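Local coordinates for pyridine nucleotide-disulphide oxidoreductase dimerisation region (Escherichia coli BL21, PDB 6KYY), which is an FAD-dependent flavoprotein disulfide reductase that is probably involved in resistance to reactive chlorine species, at residues B[21-26]-B[87-92]; B[44-49]-B[101-106]; B[49-54]-B[83-88]. One frame throughout, in Å; residues are numbered along the deposited sequence.

Contact 1 (B[21-26]-B[87-92]); sequences AGKTLA and NKNFHN
K23 carries its CG between the backbone N and the carbonyl carbon (chi1 87°), and from there the chain runs out extended, so that its ammonium end reaches across to N89. N89 in turn turns its amide toward the lysine (chi1 -99°). NZ of K23 donates to OD1 of N89 at 2.8 Å, the single hydrogen bond between the helical segments 21-26 and 87-92. The donor comes in above the carbonyl plane, 49° out of it, so the bond does not use a lone-pair direction. The other half of the amide is engaged too, since ND2 of N89 bonds back to the carbonyl of L85 in its own helix, which fixes the rotation of the group. K23 NZ has a second acceptor in the carbonyl O of G47. Both side chains pack on I51 of helix 49-53. The helix of K23 follows the glycine-rich turn of a probable Rossmann-type FAD-binding motif, to which G22 belongs, whereas N87 and H91 bind a copper ion. The lysine charge thus meets two neutral carbonyl oxygens, the amide of N89 and the backbone of G47, in a polar contact near the surface.

Contact 2 (B[44-49]-B[101-106]); sequences AMYGGT and VIDGQA. With FAD (flavin-adenine dinucleotide), chain N.
The loop 44-49 and the strand-to-loop segment 101-106 come nearest at Y46 and V101, whose CA atoms are 9.5 Å apart, with Y46 carried in a type II turn from M45 to G48 that G48 N closes on M45 O. G47 and G48 have positive phi, suited to glycine. With CG anti to the carbonyl carbon (chi1 -72°), the Y46 ring spans the gap to D103. The two side chains cross at about a right angle, their ring and carboxylate planes 53° apart. Y46 OH makes a weak hydrogen bond to OD1 of D103 at 2.7 Å, and D103 OD2 lies 2.5 Å from the same hydroxyl, at the ring edge and in its plane. Farther back on the ring, CE1 meets CG1 of V101 at 4.1 Å, an apolar touch from an oblique direction. Beyond the strand, A106 N donates to N1A of FAD at 3.1 Å, and FAD N6A returns a weak bond to A106 O, so the chain reads the adenine edge. M45 CB lies against the adenosine ribose. Strand 99-103 pairs in parallel with strand 36-40 through I102, while F90 of helix 71-94 stacks on Y46 and packs on V101.

Contact 3 (B[49-54]-B[83-88]); sequences TCINIG and NFLRNK. With CU (copper (II) ion), chain V; FAD (flavin-adenine dinucleotide), chain N.
At the edge of the R86 guanidinium, almost in its plane, sits OD1 of N52, while N83 OD1 lies over one face, 3.6 Å above the plane and offset toward the rim. The N52 amide is turned obliquely against the guanidinium, and the two side chains cross at about a right angle. R86 NE gives OD1 a nearly straight hydrogen bond of 2.8 Å (171° at the hydrogen), approaching from above the carbonyl plane; NH2 adds a weak one to the same oxygen. On the other side of the amide, ND2 of N52 binds the carbonyl oxygens of Y46 and G48, so both ends of this buried group are satisfied and its rotation is set. R86 reaches N52 by a chain that leaves its helix with CG anti to the backbone N (chi1 -178°) and bends at chi3.

Beside this polar pair, I51 packs against L85: its CG2 and CD1 meet L85 CB at 3.8 and 3.9 Å. I56 of helix 55-65 touches both residues and closes the apolar patch. The short helical segments 49-53 and 83-88 run roughly antiparallel, with 145° between their N-to-C directions and axes 9.2 Å apart at closest approach.

The opposite flank of helix 49-53 faces the cofactor. T49 at its amino end donates from N to O2A of FAD at 2.8 Å and from OG1 to O1A at 2.6 Å, so the helix start holds a phosphate. C50 and C55 bind copper; the modelled 1.8 Å from C50 SG to the metal is implausibly short, hence doubtful. H433 of the second subunit, the likely proton acceptor, packs on C50. The C50-C55 spacing is that of the CxxxxC redox pair of pyridine nucleotide-disulfide oxidoreductases; copper bridges it here in place of a disulfide.

How the contacts relate
Contacts 1 and 2 are surface contacts and contact 3 is largely buried, yet all three lie within the FAD-binding part of the chain on one side of its centre. Helix 71-94 serves contacts 1 and 3, and contact 2 uses the strand that follows it. Their chemistry differs accordingly: a lysine-amide bond in contact 1, a tyrosine-carboxylate meeting in contact 2, and an arginine-amide bond beside an apolar patch in contact 3. The loop 44-49 ties them together, its carbonyls taking bonds from K23 and N52. T49, shared by contacts 2 and 3, holds the phosphate; contact 2 alone reaches the adenine, contact 3 alone the cysteine site.

Contact 1 (B[21-26]-B[87-92])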
# COMPACT_ATOMS: atom_id res chain seq x y z
N ALA B 21 -7.19 18.18 14.41
CA ALA B 21 -6.19 19.04 15.03
C ALA B 21 -6.47 19.25 16.51
O ALA B 21 -5.57 19.15 17.35
CB ALA B 21 -6.13 20.38 14.30
N GLY B 22 -7.73 19.55 16.85
CA GLY B 22 -8.05 19.90 18.22
C GLY B 22 -7.95 18.73 19.18
O GLY B 22 -7.40 18.86 20.28
N LYS B 23 -8.47 17.57 18.78
CA LYS B 23 -8.34 16.39 19.62
C LYS B 23 -6.88 15.97 19.79
O LYS B 23 -6.55 15.31 20.78
CB LYS B 23 -9.17 15.23 19.06
CG LYS B 23 -8.46 14.37 18.02
CD LYS B 23 -9.46 13.47 17.32
CE LYS B 23 -8.79 12.54 16.33
NZ LYS B 23 -9.71 11.46 15.89
N THR B 24 -6.01 16.33 18.85
CA THR B 24 -4.58 16.06 19.02
C THR B 24 -3.92 17.11 19.89
O THR B 24 -3.04 16.79 20.70
CB THR B 24 -3.89 15.99 17.65
OG1 THR B 24 -4.69 15.21 16.75
CG2 THR B 24 -2.52 15.36 17.79
N LEU B 25 -4.32 18.38 19.74
CA LEU B 25 -3.78 19.44 20.58
C LEU B 25 -4.19 19.25 22.03
O LEU B 25 -3.40 19.50 22.95
CB LEU B 25 -4.23 20.80 20.06
CG LEU B 25 -3.58 22.02 20.71
CD1 LEU B 25 -2.07 21.96 20.55
CD2 LEU B 25 -4.13 23.30 20.10
N ALA B 26 -5.43 18.81 22.26
CA ALA B 26 -5.91 18.61 23.62
C ALA B 26 -5.08 17.58 24.37
O ALA B 26 -4.76 17.77 25.55
CB ALA B 26 -7.38 18.20 23.61
N ASN B 87 -15.87 5.56 20.58
CA ASN B 87 -15.70 5.33 22.01
C ASN B 87 -14.23 5.40 22.42
O ASN B 87 -13.92 5.84 23.53
CB ASN B 87 -16.30 3.98 22.40
CG ASN B 87 -16.38 3.79 23.90
OD1 ASN B 87 -15.59 3.07 24.49
ND2 ASN B 87 -17.36 4.45 24.53
N LYS B 88 -13.32 4.97 21.54
CA LYS B 88 -11.90 5.07 21.85
C LYS B 88 -11.42 6.51 21.77
O LYS B 88 -10.58 6.93 22.57
CB LYS B 88 -11.10 4.17 20.90
CG LYS B 88 -9.59 4.27 21.07
CD LYS B 88 -9.03 3.02 21.73
CE LYS B 88 -7.56 3.20 22.09
NZ LYS B 88 -7.38 3.80 23.44
N ASN B 89 -11.95 7.28 20.82
CA ASN B 89 -11.53 8.68 20.69
C ASN B 89 -12.07 9.53 21.82
O ASN B 89 -11.42 10.51 22.22
CB ASN B 89 -11.97 9.24 19.34
CG ASN B 89 -10.86 9.25 18.32
OD1 ASN B 89 -9.96 10.09 18.37
ND2 ASN B 89 -10.91 8.31 17.39
N PHE B 90 -13.25 9.20 22.34
CA PHE B 90 -13.78 9.95 23.48
C PHE B 90 -12.99 9.65 24.74
O PHE B 90 -12.62 10.56 25.49
CB PHE B 90 -15.26 9.63 23.69
CG PHE B 90 -15.80 10.11 25.01
CD1 PHE B 90 -16.03 11.46 25.22
CD2 PHE B 90 -16.05 9.22 26.04
CE1 PHE B 90 -16.52 11.91 26.44
CE2 PHE B 90 -16.54 9.67 27.26
CZ PHE B 90 -16.77 11.02 27.45
N HIS B 91 -12.72 8.36 25.00
CA HIS B 91 -12.06 7.98 26.24
C HIS B 91 -10.60 8.40 26.27
O HIS B 91 -10.07 8.71 27.34
CB HIS B 91 -12.19 6.47 26.46
CG HIS B 91 -13.41 6.08 27.24
ND1 HIS B 91 -13.45 6.11 28.62
CD2 HIS B 91 -14.63 5.67 26.84
CE1 HIS B 91 -14.64 5.72 29.03
NE2 HIS B 91 -15.38 5.44 27.97
N ASN B 92 -9.93 8.42 25.11
CA ASN B 92 -8.53 8.83 25.08
C ASN B 92 -8.36 10.29 25.49
O ASN B 92 -7.24 10.70 25.82
CB ASN B 92 -7.94 8.60 23.68
CG ASN B 92 -7.02 7.39 23.64
OD1 ASN B 92 -6.92 6.64 24.60
ND2 ASN B 92 -6.35 7.21 22.51

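Contact 2 (B[44-49]-B[101-106])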
# COMPACT_ATOMS: atom_id res chain seq x y z
N ALA B 44 -22.52 11.99 19.01
CA ALA B 44 -22.26 11.08 17.90
C ALA B 44 -21.12 11.58 17.02
O ALA B 44 -20.85 10.97 15.98
CB ALA B 44 -23.52 10.88 17.07
N MET B 45 -20.47 12.67 17.41
CA MET B 45 -19.34 13.23 16.68
C MET B 45 -18.05 13.17 17.47
O MET B 45 -17.08 13.84 17.10
CB MET B 45 -19.64 14.67 16.26
CG MET B 45 -20.58 14.78 15.08
SD MET B 45 -19.87 14.09 13.58
CE MET B 45 -19.70 15.57 12.58
N TYR B 46 -18.01 12.41 18.56
CA TYR B 46 -16.77 12.18 19.28
C TYR B 46 -15.74 11.57 18.34
O TYR B 46 -16.01 10.57 17.67
CB TYR B 46 -17.00 11.25 20.48
CG TYR B 46 -17.75 11.87 21.64
CD1 TYR B 46 -17.70 13.24 21.88
CD2 TYR B 46 -18.50 11.08 22.50
CE1 TYR B 46 -18.38 13.80 22.94
CE2 TYR B 46 -19.18 11.64 23.56
CZ TYR B 46 -19.12 12.99 23.78
OH TYR B 46 -19.80 13.54 24.84
N GLY B 47 -14.56 12.18 18.27
CA GLY B 47 -13.52 11.71 17.39
C GLY B 47 -13.38 12.49 16.10
O GLY B 47 -12.37 12.33 15.40
N GLY B 48 -14.36 13.32 15.75
CA GLY B 48 -14.26 14.21 14.62
C GLY B 48 -15.13 13.76 13.45
O GLY B 48 -15.80 12.73 13.49
N THR B 49 -15.08 14.58 12.40
CA THR B 49 -15.88 14.33 11.20
C THR B 49 -15.44 13.04 10.50
O THR B 49 -16.27 12.26 10.05
CB THR B 49 -15.77 15.52 10.25
OG1 THR B 49 -16.62 16.58 10.71
CG2 THR B 49 -16.16 15.14 8.83
N VAL B 101 -13.99 17.17 28.44
CA VAL B 101 -14.81 17.06 27.24
C VAL B 101 -16.20 17.56 27.59
O VAL B 101 -16.93 16.93 28.36
CB VAL B 101 -14.85 15.63 26.70
CG1 VAL B 101 -15.53 15.60 25.34
CG2 VAL B 101 -13.44 15.06 26.61
N ILE B 102 -16.58 18.71 27.04
CA ILE B 102 -17.81 19.40 27.41
C ILE B 102 -18.78 19.30 26.24
O ILE B 102 -18.54 19.87 25.16
CB ILE B 102 -17.54 20.86 27.78
CG1 ILE B 102 -16.77 20.93 29.10
CG2 ILE B 102 -18.85 21.64 27.89
CD1 ILE B 102 -15.58 21.86 29.06
N ASP B 103 -19.88 18.57 26.44
CA ASP B 103 -20.93 18.50 25.44
C ASP B 103 -21.68 19.82 25.37
O ASP B 103 -21.97 20.44 26.40
CB ASP B 103 -21.90 17.36 25.77
CG ASP B 103 -21.35 16.00 25.41
OD1 ASP B 103 -21.37 15.64 24.21
OD2 ASP B 103 -20.91 15.28 26.32
N GLY B 104 -22.00 20.25 24.16
CA GLY B 104 -22.78 21.45 23.95
C GLY B 104 -22.31 22.22 22.73
O GLY B 104 -21.17 22.11 22.28
N GLN B 105 -23.22 23.03 22.18
CA GLN B 105 -22.95 23.84 21.00
C GLN B 105 -22.32 25.16 21.44
O GLN B 105 -22.98 25.97 22.11
CB GLN B 105 -24.24 24.08 20.21
CG GLN B 105 -24.02 24.62 18.81
CD GLN B 105 -24.28 26.11 18.70
OE1 GLN B 105 -25.30 26.61 19.18
NE2 GLN B 105 -23.36 26.83 18.07
N ALA B 106 -21.07 25.38 21.07
CA ALA B 106 -20.33 26.55 21.51
C ALA B 106 -20.69 27.77 20.67
O ALA B 106 -21.00 27.67 19.48
CB ALA B 106 -18.83 26.30 21.45
PA FAD N . -13.78 18.02 11.97
O1A FAD N . -14.72 18.39 10.88
O2A FAD N . -13.17 16.62 11.87
O5B FAD N . -14.46 18.19 13.37
C5B FAD N . -15.63 19.02 13.54
C4B FAD N . -16.22 18.75 14.90
O4B FAD N . -16.58 20.00 15.54
C3B FAD N . -17.48 17.88 14.91
O3B FAD N . -17.40 16.90 15.93
C2B FAD N . -18.60 18.89 15.16
O2B FAD N . -19.69 18.30 15.85
C1B FAD N . -17.89 19.91 16.04
N9A FAD N . -18.49 21.24 16.04
C8A FAD N . -18.87 21.97 14.95
N7A FAD N . -19.39 23.14 15.24
C5A FAD N . -19.34 23.19 16.62
C6A FAD N . -19.73 24.16 17.56
N6A FAD N . -20.28 25.33 17.23
N1A FAD N . -19.54 23.89 18.87
C2A FAD N . -18.99 22.72 19.21
N3A FAD N . -18.59 21.72 18.42
C4A FAD N . -18.78 22.02 17.13
N1 FAD N . -10.04 13.66 4.34
C2 FAD N . -8.93 12.95 3.98
O2 FAD N . -7.79 13.31 4.30
N3 FAD N . -9.07 11.80 3.22
C4 FAD N . -10.26 11.26 2.76
O4 FAD N . -10.26 10.22 2.11
C4X FAD N . -11.43 12.03 3.15
N5 FAD N . -12.60 11.59 2.80
C5X FAD N . -13.72 12.31 3.17
C6 FAD N . -14.97 11.86 2.78
C7 FAD N . -16.13 12.55 3.13
C7M FAD N . -17.47 12.03 2.69
C8 FAD N . -16.02 13.72 3.90
C8M FAD N . -17.25 14.50 4.30
C9 FAD N . -14.77 14.18 4.29
C9A FAD N . -13.62 13.48 3.94
N10 FAD N . -12.34 13.92 4.33
C10 FAD N . -11.22 13.21 3.95
C1' FAD N . -12.16 15.14 5.12
C2' FAD N . -12.11 14.89 6.62
O2' FAD N . -13.35 14.35 7.08
C3' FAD N . -11.83 16.21 7.34
O3' FAD N . -11.03 17.03 6.51
C4' FAD N . -11.13 16.05 8.70
O4' FAD N . -12.03 15.45 9.63
C5' FAD N . -10.62 17.37 9.24
O5' FAD N . -11.68 18.03 9.96
P FAD N . -11.37 19.15 11.03
O1P FAD N . -10.10 18.77 11.80
O2P FAD N . -11.33 20.48 10.39
O3P FAD N . -12.59 19.06 12.04

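Contact 3 (B[49-54]-B[83-88])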
# COMPACT_ATOMS: atom_id res chain seq x y z
N THR B 49 -15.08 14.58 12.40
CA THR B 49 -15.88 14.33 11.20
C THR B 49 -15.44 13.04 10.50
O THR B 49 -16.27 12.26 10.05
CB THR B 49 -15.77 15.52 10.25
OG1 THR B 49 -16.62 16.58 10.71
CG2 THR B 49 -16.16 15.14 8.83
N CYS B 50 -14.12 12.82 10.41
CA CYS B 50 -13.58 11.65 9.72
C CYS B 50 -14.11 10.34 10.31
O CYS B 50 -14.73 9.54 9.61
CB CYS B 50 -12.06 11.69 9.77
SG CYS B 50 -11.25 10.13 9.24
N ILE B 51 -13.82 10.10 11.59
CA ILE B 51 -14.20 8.86 12.25
C ILE B 51 -15.67 8.48 12.05
O ILE B 51 -15.99 7.30 11.94
CB ILE B 51 -13.86 9.00 13.75
CG1 ILE B 51 -12.35 9.24 13.92
CG2 ILE B 51 -14.39 7.79 14.54
CD1 ILE B 51 -11.55 8.02 14.22
N ASN B 52 -16.57 9.46 12.02
CA ASN B 52 -17.99 9.21 12.16
C ASN B 52 -18.76 9.33 10.85
O ASN B 52 -19.67 8.54 10.59
CB ASN B 52 -18.58 10.17 13.20
CG ASN B 52 -18.03 9.92 14.60
OD1 ASN B 52 -18.27 8.86 15.18
ND2 ASN B 52 -17.28 10.88 15.13
N ILE B 53 -18.40 10.31 10.02
CA ILE B 53 -19.16 10.61 8.82
C ILE B 53 -18.22 10.87 7.65
O ILE B 53 -18.65 11.29 6.57
CB ILE B 53 -20.09 11.82 9.06
CG1 ILE B 53 -19.28 13.09 9.32
CG2 ILE B 53 -21.02 11.56 10.24
CD1 ILE B 53 -20.05 14.36 9.06
N GLY B 54 -16.92 10.61 7.84
CA GLY B 54 -15.92 10.97 6.85
C GLY B 54 -15.13 9.83 6.24
O GLY B 54 -15.69 9.01 5.50
N ASN B 83 -18.28 2.98 15.72
CA ASN B 83 -18.63 3.01 17.13
C ASN B 83 -17.45 2.62 18.01
O ASN B 83 -17.35 3.10 19.14
CB ASN B 83 -19.83 2.11 17.40
CG ASN B 83 -21.15 2.77 17.08
OD1 ASN B 83 -21.37 3.93 17.42
ND2 ASN B 83 -22.03 2.04 16.40
N PHE B 84 -16.58 1.74 17.52
CA PHE B 84 -15.38 1.40 18.29
C PHE B 84 -14.44 2.60 18.39
O PHE B 84 -13.92 2.89 19.47
CB PHE B 84 -14.66 0.21 17.66
CG PHE B 84 -13.39 -0.16 18.38
CD1 PHE B 84 -13.41 -1.08 19.41
CD2 PHE B 84 -12.18 0.42 18.02
CE1 PHE B 84 -12.25 -1.42 20.08
CE2 PHE B 84 -11.02 0.09 18.69
CZ PHE B 84 -11.05 -0.83 19.71
N LEU B 85 -14.21 3.29 17.28
CA LEU B 85 -13.27 4.40 17.29
C LEU B 85 -13.87 5.66 17.90
O LEU B 85 -13.13 6.50 18.42
CB LEU B 85 -12.76 4.67 15.87
CG LEU B 85 -11.66 3.70 15.42
CD1 LEU B 85 -11.62 3.57 13.91
CD2 LEU B 85 -10.30 4.14 15.96
N ARG B 86 -15.20 5.81 17.85
CA ARG B 86 -15.83 6.92 18.55
C ARG B 86 -15.67 6.77 20.06
O ARG B 86 -15.38 7.75 20.76
CB ARG B 86 -17.31 7.02 18.17
CG ARG B 86 -18.04 8.19 18.82
CD ARG B 86 -19.55 8.05 18.68
NE ARG B 86 -19.97 8.06 17.28
CZ ARG B 86 -21.21 7.77 16.88
NH1 ARG B 86 -22.14 7.45 17.76
NH2 ARG B 86 -21.51 7.81 15.58
N ASN B 87 -15.87 5.56 20.58
CA ASN B 87 -15.70 5.33 22.01
C ASN B 87 -14.23 5.40 22.42
O ASN B 87 -13.92 5.84 23.53
CB ASN B 87 -16.30 3.98 22.40
CG ASN B 87 -16.38 3.79 23.90
OD1 ASN B 87 -15.59 3.07 24.49
ND2 ASN B 87 -17.36 4.45 24.53
N LYS B 88 -13.32 4.97 21.54
CA LYS B 88 -11.90 5.07 21.85
C LYS B 88 -11.42 6.51 21.77
O LYS B 88 -10.58 6.93 22.57
CB LYS B 88 -11.10 4.17 20.90
CG LYS B 88 -9.59 4.27 21.07
CD LYS B 88 -9.03 3.02 21.73
CE LYS B 88 -7.56 3.20 22.09
NZ LYS B 88 -7.38 3.80 23.44
CU CU V . -11.21 11.14 7.77
PA FAD N . -13.78 18.02 11.97
O1A FAD N . -14.72 18.39 10.88
O2A FAD N . -13.17 16.62 11.87
O5B FAD N . -14.46 18.19 13.37
C5B FAD N . -15.63 19.02 13.54
C4B FAD N . -16.22 18.75 14.90
O4B FAD N . -16.58 20.00 15.54
C3B FAD N . -17.48 17.88 14.91
O3B FAD N . -17.40 16.90 15.93
C2B FAD N . -18.60 18.89 15.16
O2B FAD N . -19.69 18.30 15.85
C1B FAD N . -17.89 19.91 16.04
N9A FAD N . -18.49 21.24 16.04
C8A FAD N . -18.87 21.97 14.95
N7A FAD N . -19.39 23.14 15.24
C5A FAD N . -19.34 23.19 16.62
C6A FAD N . -19.73 24.16 17.56
N6A FAD N . -20.28 25.33 17.23
N1A FAD N . -19.54 23.89 18.87
C2A FAD N . -18.99 22.72 19.21
N3A FAD N . -18.59 21.72 18.42
C4A FAD N . -18.78 22.02 17.13
N1 FAD N . -10.04 13.66 4.34
C2 FAD N . -8.93 12.95 3.98
O2 FAD N . -7.79 13.31 4.30
N3 FAD N . -9.07 11.80 3.22
C4 FAD N . -10.26 11.26 2.76
O4 FAD N . -10.26 10.22 2.11
C4X FAD N . -11.43 12.03 3.15
N5 FAD N . -12.60 11.59 2.80
C5X FAD N . -13.72 12.31 3.17
C6 FAD N . -14.97 11.86 2.78
C7 FAD N . -16.13 12.55 3.13
C7M FAD N . -17.47 12.03 2.69
C8 FAD N . -16.02 13.72 3.90
C8M FAD N . -17.25 14.50 4.30
C9 FAD N . -14.77 14.18 4.29
C9A FAD N . -13.62 13.48 3.94
N10 FAD N . -12.34 13.92 4.33
C10 FAD N . -11.22 13.21 3.95
C1' FAD N . -12.16 15.14 5.12
C2' FAD N . -12.11 14.89 6.62
O2' FAD N . -13.35 14.35 7.08
C3' FAD N . -11.83 16.21 7.34
O3' FAD N . -11.03 17.03 6.51
C4' FAD N . -11.13 16.05 8.70
O4' FAD N . -12.03 15.45 9.63
C5' FAD N . -10.62 17.37 9.24
O5' FAD N . -11.68 18.03 9.96
P FAD N . -11.37 19.15 11.03
O1P FAD N . -10.10 18.77 11.80
O2P FAD N . -11.33 20.48 10.39
O3P FAD N . -12.59 19.06 12.04